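Local coordinates for protein ALDH21) (Physcomitrella patens subsp. patens, PDB 5MZ5) that oxidises succinic semialdehyde with NADP(+) as coenzyme, as a plant member of the aldehyde dehydrogenase family, at residues A[295-300]-A[330-335]; A[357-362]-A[416-421]; A[384-389]-A[400-405]. One frame throughout, in Å; residues are numbered along the deposited sequence.

All three contacts lie round one mixed sheet, which belongs to the part of the fold called the catalytic domain in aldehyde dehydrogenases. Contact 1 closes first along the chain; contact 2 follows, and contact 3 is nested inside the loop that contact 2 closes. The centres of contacts 1 and 2 are about 24 Å apart, those of contacts 1 and 3 about 19 Å, and those of contacts 2 and 3 about 14 Å. Strands 395-402 and 419-425, neighbours in the sheet, tie contacts 2 and 3 together, and Tyr333 and Glu402 link contacts 1 and 3. Contact 2 is near the coenzyme site, whereas contacts 1 and 3 are structural and lie away from it.

Contact 1. Residues A[295-300]-A[330-335]; sequences DDYVPD and ERLYDE. With GOL (glycerol), chain F.
The loop after strand 290-294 and the turn leading into helix 333-345 come nearest at Asp295 and Leu332, whose CA atoms lie 7.7 Å apart, and side chains bridge the gap. Arg331 grips the backbone O of Asp295 end-on, NH1 at 3.0 Å and NH2 at 2.9 Å, both nitrogens arriving from the same face of the carbonyl plane. Arg331 NH2 also makes a salt bridge to OD1 of Asp296, 3.0 Å away at the guanidinium edge, with the carboxylate turned 78° against the guanidinium plane. A chi1 of 84° places CG of Arg331 between its backbone N and carbonyl carbon, and the chain then runs extended to NE, carrying the charge across. The carboxylate of Asp295 itself is engaged by Tyr425 and Lys453.

Both segments follow parallel neighbouring strands, 290-294 and 323-329, which helix 301-313 joins in a beta-alpha-beta crossover; the contact therefore ties together the two loops at the C-terminal ends of these strands.

Tyr297 OH donates to OE1 of Glu335 at 2.9 Å, meeting the carboxylate from above its plane while OE1 sits at the ring edge. Leu332 slides past the tyrosine in the opposite direction, its CD2 3.7 Å from Tyr297 CZ. A glycerol lies with C1 over one face of that ring. The glycerol O1 takes a nearly straight bond from Tyr297 N (3.0 Å, 175°) and donates to Asp296 OD1, and the glycerol O2 adds weak bonds to Asp296 OD1 and Arg331 NH2.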
loop_
_atom_site.group_PDB
_atom_site.type_symbol
_atom_site.label_atom_id
_atom_site.label_comp_id
_atom_site.label_asym_id
_atom_site.label_seq_id
_atom_site.Cartn_x
_atom_site.Cartn_y
_atom_site.Cartn_z
ATOM N N ASP A 295 20.379 -29.036 -0.365
ATOM C CA ASP A 295 21.028 -29.148 -1.678
ATOM C C ASP A 295 22.434 -28.547 -1.672
ATOM O O ASP A 295 23.170 -28.699 -2.635
ATOM C CB ASP A 295 20.147 -28.529 -2.794
ATOM C CG ASP A 295 20.424 -29.092 -4.185
ATOM O OD1 ASP A 295 20.155 -30.293 -4.411
ATOM O OD2 ASP A 295 20.865 -28.325 -5.054
ATOM N N ASP A 296 22.803 -27.888 -0.568
ATOM C CA ASP A 296 24.083 -27.214 -0.325
ATOM C C ASP A 296 24.238 -26.974 1.177
ATOM O O ASP A 296 23.268 -27.113 1.925
ATOM C CB ASP A 296 24.122 -25.831 -1.046
ATOM C CG ASP A 296 24.598 -25.843 -2.488
ATOM O OD1 ASP A 296 25.692 -26.400 -2.753
ATOM O OD2 ASP A 296 23.919 -25.242 -3.338
ATOM N N TYR A 297 25.447 -26.577 1.612
ATOM C CA TYR A 297 25.741 -26.200 2.998
ATOM C C TYR A 297 25.822 -24.683 2.975
ATOM O O TYR A 297 26.630 -24.130 2.222
ATOM C CB TYR A 297 27.072 -26.799 3.496
ATOM C CG TYR A 297 27.211 -28.298 3.357
ATOM C CD1 TYR A 297 26.101 -29.136 3.449
ATOM C CD2 TYR A 297 28.464 -28.888 3.213
ATOM C CE1 TYR A 297 26.225 -30.515 3.313
ATOM C CE2 TYR A 297 28.605 -30.270 3.102
ATOM C CZ TYR A 297 27.481 -31.081 3.161
ATOM O OH TYR A 297 27.606 -32.442 3.055
ATOM N N VAL A 298 24.918 -23.999 3.696
ATOM C CA VAL A 298 24.898 -22.534 3.651
ATOM C C VAL A 298 24.939 -21.900 5.059
ATOM O O VAL A 298 23.973 -22.060 5.800
ATOM C CB VAL A 298 23.719 -21.959 2.793
ATOM C CG1 VAL A 298 23.887 -20.449 2.575
ATOM C CG2 VAL A 298 23.579 -22.685 1.448
ATOM N N PRO A 299 25.988 -21.112 5.427
ATOM C CA PRO A 299 27.235 -20.838 4.667
ATOM C C PRO A 299 28.212 -22.019 4.675
ATOM O O PRO A 299 29.087 -22.104 3.809
ATOM C CB PRO A 299 27.820 -19.611 5.388
ATOM C CG PRO A 299 27.347 -19.748 6.820
ATOM C CD PRO A 299 25.999 -20.453 6.756
ATOM N N ASP A 300 28.062 -22.936 5.649
ATOM C CA ASP A 300 28.922 -24.111 5.790
ATOM C C ASP A 300 28.170 -25.269 6.445
ATOM O O ASP A 300 27.017 -25.095 6.860
ATOM C CB ASP A 300 30.231 -23.766 6.549
ATOM C CG ASP A 300 30.050 -23.095 7.909
ATOM O OD1 ASP A 300 29.210 -23.571 8.706
ATOM O OD2 ASP A 300 30.785 -22.123 8.195
ATOM N N GLU A 330 22.107 -36.765 -2.746
ATOM C CA GLU A 330 22.985 -37.933 -2.737
ATOM C C GLU A 330 24.478 -37.614 -2.571
ATOM O O GLU A 330 25.166 -38.384 -1.894
ATOM C CB GLU A 330 22.746 -38.808 -3.979
ATOM C CG GLU A 330 23.077 -38.142 -5.305
ATOM C CD GLU A 330 22.812 -38.918 -6.581
ATOM O OE1 GLU A 330 22.676 -38.254 -7.632
ATOM O OE2 GLU A 330 22.734 -40.168 -6.548
ATOM N N ARG A 331 24.987 -36.494 -3.167
ATOM C CA ARG A 331 26.414 -36.135 -3.053
ATOM C C ARG A 331 26.787 -35.676 -1.626
ATOM O O ARG A 331 27.949 -35.757 -1.240
ATOM C CB ARG A 331 26.840 -35.092 -4.130
ATOM C CG ARG A 331 26.552 -33.638 -3.740
ATOM C CD ARG A 331 26.712 -32.603 -4.854
ATOM N NE ARG A 331 26.790 -31.243 -4.303
ATOM C CZ ARG A 331 25.745 -30.464 -4.004
ATOM N NH1 ARG A 331 24.509 -30.873 -4.253
ATOM N NH2 ARG A 331 25.933 -29.263 -3.486
ATOM N N LEU A 332 25.795 -35.202 -0.853
ATOM C CA LEU A 332 25.988 -34.677 0.502
ATOM C C LEU A 332 25.503 -35.629 1.577
ATOM O O LEU A 332 25.850 -35.447 2.742
ATOM C CB LEU A 332 25.216 -33.336 0.650
ATOM C CG LEU A 332 25.469 -32.238 -0.392
ATOM C CD1 LEU A 332 24.530 -31.057 -0.167
ATOM C CD2 LEU A 332 26.939 -31.805 -0.414
ATOM N N TYR A 333 24.684 -36.617 1.191
ATOM C CA TYR A 333 23.979 -37.529 2.081
ATOM C C TYR A 333 24.805 -38.140 3.227
ATOM O O TYR A 333 24.409 -37.967 4.380
ATOM C CB TYR A 333 23.264 -38.631 1.298
ATOM C CG TYR A 333 22.268 -39.380 2.154
ATOM C CD1 TYR A 333 21.012 -38.840 2.430
ATOM C CD2 TYR A 333 22.599 -40.603 2.738
ATOM C CE1 TYR A 333 20.093 -39.520 3.229
ATOM C CE2 TYR A 333 21.690 -41.287 3.546
ATOM C CZ TYR A 333 20.439 -40.738 3.792
ATOM O OH TYR A 333 19.533 -41.412 4.571
ATOM N N ASP A 334 25.897 -38.878 2.930
ATOM C CA ASP A 334 26.702 -39.543 3.966
ATOM C C ASP A 334 27.307 -38.558 4.962
ATOM O O ASP A 334 27.264 -38.805 6.167
ATOM C CB ASP A 334 27.775 -40.464 3.348
ATOM C CG ASP A 334 27.246 -41.627 2.513
ATOM O OD1 ASP A 334 26.088 -42.061 2.748
ATOM O OD2 ASP A 334 28.014 -42.155 1.686
ATOM N N GLU A 335 27.814 -37.418 4.461
ATOM C CA GLU A 335 28.401 -36.372 5.295
ATOM C C GLU A 335 27.351 -35.736 6.232
ATOM O O GLU A 335 27.619 -35.577 7.425
ATOM C CB GLU A 335 29.111 -35.326 4.428
ATOM C CG GLU A 335 29.978 -34.372 5.226
ATOM C CD GLU A 335 30.791 -33.365 4.435
ATOM O OE1 GLU A 335 30.412 -33.044 3.285
ATOM O OE2 GLU A 335 31.803 -32.875 4.984
HETATM C C1 GOL F . 27.671 -28.034 -0.611
HETATM O O1 GOL F . 27.641 -26.626 -0.392
HETATM C C2 GOL F . 28.776 -28.457 -1.556
HETATM O O2 GOL F . 28.805 -27.622 -2.722
HETATM C C3 GOL F . 30.126 -28.447 -0.881
HETATM O O3 GOL F . 30.342 -29.682 -0.213
#

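Contact 2. Residues A[357-362]-A[416-421]; sequences TYLGPM and FGPVVL
Leu359 makes the first touch, on Pro418. With CG anti to the backbone N (chi1 173°), the leucine side chain crosses the proline ring at about a right angle. Branch CD1 does the touching, 4.1 Å from Pro418 CB, and the same side chain packs on Pro398 of strand 395-402. Backbone hydrogen bonds to Lys348 and Gly350 fix the leucine's position.

Gly360 and Pro361 then carry the chain round to Met362, which meets the same proline at its CD corner. Here the backbones are nearer, with the CA atoms of Met362 and Gly417 7.5 Å apart, and the touching parts run at 143° to each other. The methionine chain is bent at both chi2 and chi3, the latter 96°, and this folding presents both SD and CE to the ring. Met362 SD lies 3.8 Å from Pro418 CD, and Met362 CE stands equally near that carbon, so the end of the methionine abuts this corner of the ring. Met362 SD also rests on the CA of Gly417, at 4.1 Å.

No hydrogen bond crosses the contact, which is purely apolar and buried. Pro418 is held in shape by its own backbone: it is the centre of an inverse gamma turn, with Val419 N bonded to Gly417 O at 2.8 Å, just before strand 419-425 begins. Phe313 and Ile396 also pack on the proline.

The turn follows directly on Phe416, whose ring meets that of Trp188, a residue of the coenzyme site, and comes shortly after Glu414, which binds NADP(+). Glu414 to Pro418 spell the Glu-Ile-Phe-Gly-Pro sequence familiar from aldehyde dehydrogenases, and Leu359 and Met362 pack against its final proline beside the NADP(+) pocket.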
loop_
_atom_site.group_PDB
_atom_site.type_symbol
_atom_site.label_atom_id
_atom_site.label_comp_id
_atom_site.label_asym_id
_atom_site.label_seq_id
_atom_site.Cartn_x
_atom_site.Cartn_y
_atom_site.Cartn_z
ATOM N N THR A 357 19.673 -28.074 29.529
ATOM C CA THR A 357 18.734 -29.033 28.936
ATOM C C THR A 357 18.269 -28.505 27.578
ATOM O O THR A 357 17.816 -27.353 27.469
ATOM C CB THR A 357 17.538 -29.339 29.855
ATOM O OG1 THR A 357 18.023 -30.029 30.999
ATOM C CG2 THR A 357 16.483 -30.245 29.182
ATOM N N TYR A 358 18.416 -29.355 26.548
ATOM C CA TYR A 358 17.976 -29.041 25.198
ATOM C C TYR A 358 16.589 -29.622 24.979
ATOM O O TYR A 358 15.751 -28.973 24.372
ATOM C CB TYR A 358 18.952 -29.614 24.162
ATOM C CG TYR A 358 18.678 -29.105 22.766
ATOM C CD1 TYR A 358 17.763 -29.751 21.935
ATOM C CD2 TYR A 358 19.276 -27.932 22.296
ATOM C CE1 TYR A 358 17.454 -29.251 20.672
ATOM C CE2 TYR A 358 18.991 -27.435 21.022
ATOM C CZ TYR A 358 18.083 -28.104 20.211
ATOM O OH TYR A 358 17.787 -27.618 18.958
ATOM N N LEU A 359 16.356 -30.857 25.457
ATOM C CA LEU A 359 15.124 -31.601 25.258
ATOM C C LEU A 359 14.449 -31.957 26.581
ATOM O O LEU A 359 15.000 -32.707 27.378
ATOM C CB LEU A 359 15.431 -32.861 24.390
ATOM C CG LEU A 359 14.309 -33.900 24.166
ATOM C CD1 LEU A 359 13.130 -33.313 23.414
ATOM C CD2 LEU A 359 14.814 -35.081 23.382
ATOM N N GLY A 360 13.257 -31.408 26.787
ATOM C CA GLY A 360 12.441 -31.695 27.959
ATOM C C GLY A 360 11.506 -32.879 27.722
ATOM O O GLY A 360 11.602 -33.562 26.690
ATOM N N PRO A 361 10.569 -33.173 28.650
ATOM C CA PRO A 361 9.665 -34.315 28.409
ATOM C C PRO A 361 8.541 -33.957 27.439
ATOM O O PRO A 361 8.352 -32.780 27.121
ATOM C CB PRO A 361 9.122 -34.626 29.797
ATOM C CG PRO A 361 9.149 -33.298 30.517
ATOM C CD PRO A 361 10.287 -32.510 29.944
ATOM N N MET A 362 7.778 -34.959 26.987
ATOM C CA MET A 362 6.610 -34.699 26.151
ATOM C C MET A 362 5.492 -34.214 27.105
ATOM O O MET A 362 5.638 -34.344 28.331
ATOM C CB MET A 362 6.208 -35.937 25.311
ATOM C CG MET A 362 7.267 -36.364 24.280
ATOM S SD MET A 362 7.557 -35.203 22.897
ATOM C CE MET A 362 9.020 -34.276 23.514
ATOM N N PHE A 416 4.655 -34.698 15.986
ATOM C CA PHE A 416 4.679 -33.768 17.132
ATOM C C PHE A 416 5.587 -34.323 18.281
ATOM O O PHE A 416 5.195 -34.370 19.452
ATOM C CB PHE A 416 3.228 -33.468 17.597
ATOM C CG PHE A 416 2.927 -32.030 17.922
ATOM C CD1 PHE A 416 2.838 -31.074 16.910
ATOM C CD2 PHE A 416 2.675 -31.634 19.237
ATOM C CE1 PHE A 416 2.515 -29.745 17.207
ATOM C CE2 PHE A 416 2.363 -30.296 19.534
ATOM C CZ PHE A 416 2.287 -29.365 18.519
ATOM N N GLY A 417 6.781 -34.777 17.897
ATOM C CA GLY A 417 7.765 -35.383 18.787
ATOM C C GLY A 417 9.172 -35.233 18.251
ATOM O O GLY A 417 9.347 -34.766 17.116
ATOM N N PRO A 418 10.215 -35.612 19.031
ATOM C CA PRO A 418 11.591 -35.381 18.545
ATOM C C PRO A 418 12.045 -36.478 17.582
ATOM O O PRO A 418 12.950 -37.257 17.888
ATOM C CB PRO A 418 12.408 -35.291 19.844
ATOM C CG PRO A 418 11.670 -36.191 20.804
ATOM C CD PRO A 418 10.210 -36.182 20.400
ATOM N N VAL A 419 11.374 -36.550 16.423
ATOM C CA VAL A 419 11.584 -37.565 15.396
ATOM C C VAL A 419 11.781 -36.920 14.048
ATOM O O VAL A 419 10.945 -36.114 13.629
ATOM C CB VAL A 419 10.449 -38.644 15.348
ATOM C CG1 VAL A 419 10.828 -39.804 14.416
ATOM C CG2 VAL A 419 10.118 -39.175 16.733
ATOM N N VAL A 420 12.875 -37.304 13.359
ATOM C CA VAL A 420 13.221 -36.824 12.020
ATOM C C VAL A 420 13.319 -37.995 11.047
ATOM O O VAL A 420 14.025 -38.969 11.312
ATOM C CB VAL A 420 14.508 -35.952 12.002
ATOM C CG1 VAL A 420 14.883 -35.532 10.577
ATOM C CG2 VAL A 420 14.353 -34.724 12.893
ATOM N N LEU A 421 12.604 -37.890 9.920
ATOM C CA LEU A 421 12.637 -38.891 8.860
ATOM C C LEU A 421 13.591 -38.437 7.772
ATOM O O LEU A 421 13.340 -37.436 7.106
ATOM C CB LEU A 421 11.244 -39.192 8.297
ATOM C CG LEU A 421 10.176 -39.674 9.283
ATOM C CD1 LEU A 421 9.021 -40.252 8.549
ATOM C CD2 LEU A 421 10.716 -40.708 10.260
#

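Contact 3. Residues A[384-389]-A[400-405]; sequences KLLTGG and VIEDVP
Lys384 and Glu402 pair at one end of a short antiparallel ladder whose strands, 384-387 and 400-402, run at 147° to each other. Backbone bonds come first. Lys384 N gives to Glu402 O at 2.8 Å, and Glu402 N returns an almost straight bond to Lys384 O, also 2.8 Å. Leu386 N bonds Val400 O at 2.9 Å, but Val400 N reaches Thr387 O only weakly, at 3.3 Å. Between the non-hydrogen-bonded pair Leu385-Ile401 and the pair Thr387-Val400 the register slips by one residue: Leu386 is the extra one, in a beta bulge.

Among charged groups, Lys384 and Glu402 extend side by side in the same direction. Lys384 NZ stays 4.0 Å from Glu402 OE1, too far for a salt bridge, while OE2 is taken by Tyr333 and Lys337.

Apolar contacts fill the rest. Leu386, its CG anti to the carbonyl carbon (chi1 -58°), lays CD1 across the neighbouring strand, 3.9 Å from Val400 CG1 and 4.1 Å from Glu402 CB. Shortening this side chain to an alanine would probably open a gap beside Val400 and leave the CB of Glu402 without this apolar neighbour. Thr387 CG2 meets Val400 CG2 at 3.9 Å, leaving OG1 for Lys345.

Strand 395-402 lies between strand 384-387 and the parallel strand 419-425. Helix 333-345 covers the face bearing Thr387 and Val400 and also packs on Leu386, while helix 365-380 covers the other face, on Leu385 and Ile401.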
loop_
_atom_site.group_PDB
_atom_site.type_symbol
_atom_site.label_atom_id
_atom_site.label_comp_id
_atom_site.label_asym_id
_atom_site.label_seq_id
_atom_site.Cartn_x
_atom_site.Cartn_y
_atom_site.Cartn_z
ATOM N N LYS A 384 14.936 -47.607 8.849
ATOM C CA LYS A 384 16.184 -47.917 9.548
ATOM C C LYS A 384 16.441 -46.895 10.665
ATOM O O LYS A 384 16.666 -45.711 10.386
ATOM C CB LYS A 384 17.375 -48.014 8.567
ATOM C CG LYS A 384 18.670 -48.492 9.221
ATOM C CD LYS A 384 19.876 -48.235 8.325
ATOM C CE LYS A 384 21.181 -48.400 9.063
ATOM N NZ LYS A 384 22.311 -47.779 8.325
ATOM N N LEU A 385 16.403 -47.359 11.926
ATOM C CA LEU A 385 16.643 -46.515 13.087
ATOM C C LEU A 385 18.132 -46.159 13.167
ATOM O O LEU A 385 18.979 -47.053 13.267
ATOM C CB LEU A 385 16.154 -47.223 14.364
ATOM C CG LEU A 385 16.218 -46.437 15.685
ATOM C CD1 LEU A 385 15.176 -45.306 15.720
ATOM C CD2 LEU A 385 16.005 -47.365 16.858
ATOM N N LEU A 386 18.446 -44.852 13.074
ATOM C CA LEU A 386 19.828 -44.368 13.119
ATOM C C LEU A 386 20.279 -44.021 14.530
ATOM O O LEU A 386 21.460 -44.185 14.849
ATOM C CB LEU A 386 20.063 -43.193 12.159
ATOM C CG LEU A 386 19.757 -43.428 10.678
ATOM C CD1 LEU A 386 20.042 -42.157 9.868
ATOM C CD2 LEU A 386 20.526 -44.639 10.111
ATOM N N THR A 387 19.330 -43.549 15.373
ATOM C CA THR A 387 19.561 -43.183 16.779
ATOM C C THR A 387 18.221 -42.996 17.507
ATOM O O THR A 387 17.199 -42.757 16.859
ATOM C CB THR A 387 20.463 -41.930 16.864
ATOM O OG1 THR A 387 20.894 -41.742 18.210
ATOM C CG2 THR A 387 19.788 -40.662 16.305
ATOM N N GLY A 388 18.252 -43.087 18.833
ATOM C CA GLY A 388 17.094 -42.883 19.699
ATOM C C GLY A 388 15.995 -43.913 19.567
ATOM O O GLY A 388 16.269 -45.099 19.371
ATOM N N GLY A 389 14.753 -43.451 19.694
ATOM C CA GLY A 389 13.570 -44.308 19.599
ATOM C C GLY A 389 13.092 -44.934 20.901
ATOM O O GLY A 389 12.087 -45.653 20.898
ATOM N N VAL A 400 16.121 -40.379 14.792
ATOM C CA VAL A 400 16.335 -40.243 13.345
ATOM C C VAL A 400 16.087 -41.613 12.704
ATOM O O VAL A 400 16.693 -42.597 13.099
ATOM C CB VAL A 400 17.708 -39.644 12.916
ATOM C CG1 VAL A 400 17.744 -39.391 11.405
ATOM C CG2 VAL A 400 18.012 -38.354 13.676
ATOM N N ILE A 401 15.165 -41.667 11.745
ATOM C CA ILE A 401 14.817 -42.895 11.027
ATOM C C ILE A 401 14.980 -42.644 9.530
ATOM O O ILE A 401 14.472 -41.658 9.000
ATOM C CB ILE A 401 13.415 -43.488 11.367
ATOM C CG1 ILE A 401 12.939 -43.133 12.803
ATOM C CG2 ILE A 401 13.407 -45.011 11.111
ATOM C CD1 ILE A 401 11.456 -43.417 13.104
ATOM N N GLU A 402 15.669 -43.558 8.868
ATOM C CA GLU A 402 15.978 -43.522 7.451
ATOM C C GLU A 402 15.021 -44.405 6.635
ATOM O O GLU A 402 14.665 -45.496 7.069
ATOM C CB GLU A 402 17.439 -43.971 7.279
ATOM C CG GLU A 402 17.957 -44.095 5.864
ATOM C CD GLU A 402 19.404 -44.544 5.871
ATOM O OE1 GLU A 402 19.661 -45.763 6.027
ATOM O OE2 GLU A 402 20.285 -43.658 5.832
ATOM N N ASP A 403 14.590 -43.892 5.458
ATOM C CA ASP A 403 13.733 -44.563 4.464
ATOM C C ASP A 403 12.424 -45.156 5.034
ATOM O O ASP A 403 12.091 -46.322 4.788
ATOM C CB ASP A 403 14.540 -45.624 3.675
ATOM C CG ASP A 403 15.733 -45.045 2.926
ATOM O OD1 ASP A 403 15.665 -43.850 2.516
ATOM O OD2 ASP A 403 16.741 -45.776 2.760
ATOM N N VAL A 404 11.666 -44.328 5.758
ATOM C CA VAL A 404 10.368 -44.725 6.296
ATOM C C VAL A 404 9.351 -44.690 5.126
ATOM O O VAL A 404 9.250 -43.663 4.447
ATOM C CB VAL A 404 9.940 -43.838 7.493
ATOM C CG1 VAL A 404 8.493 -44.104 7.901
ATOM C CG2 VAL A 404 10.876 -44.042 8.679
ATOM N N PRO A 405 8.629 -45.805 4.843
ATOM C CA PRO A 405 7.671 -45.784 3.719
ATOM C C PRO A 405 6.463 -44.873 3.957
ATOM O O PRO A 405 6.122 -44.565 5.097
ATOM C CB PRO A 405 7.283 -47.263 3.547
ATOM C CG PRO A 405 7.503 -47.861 4.873
ATOM C CD PRO A 405 8.659 -47.132 5.500
#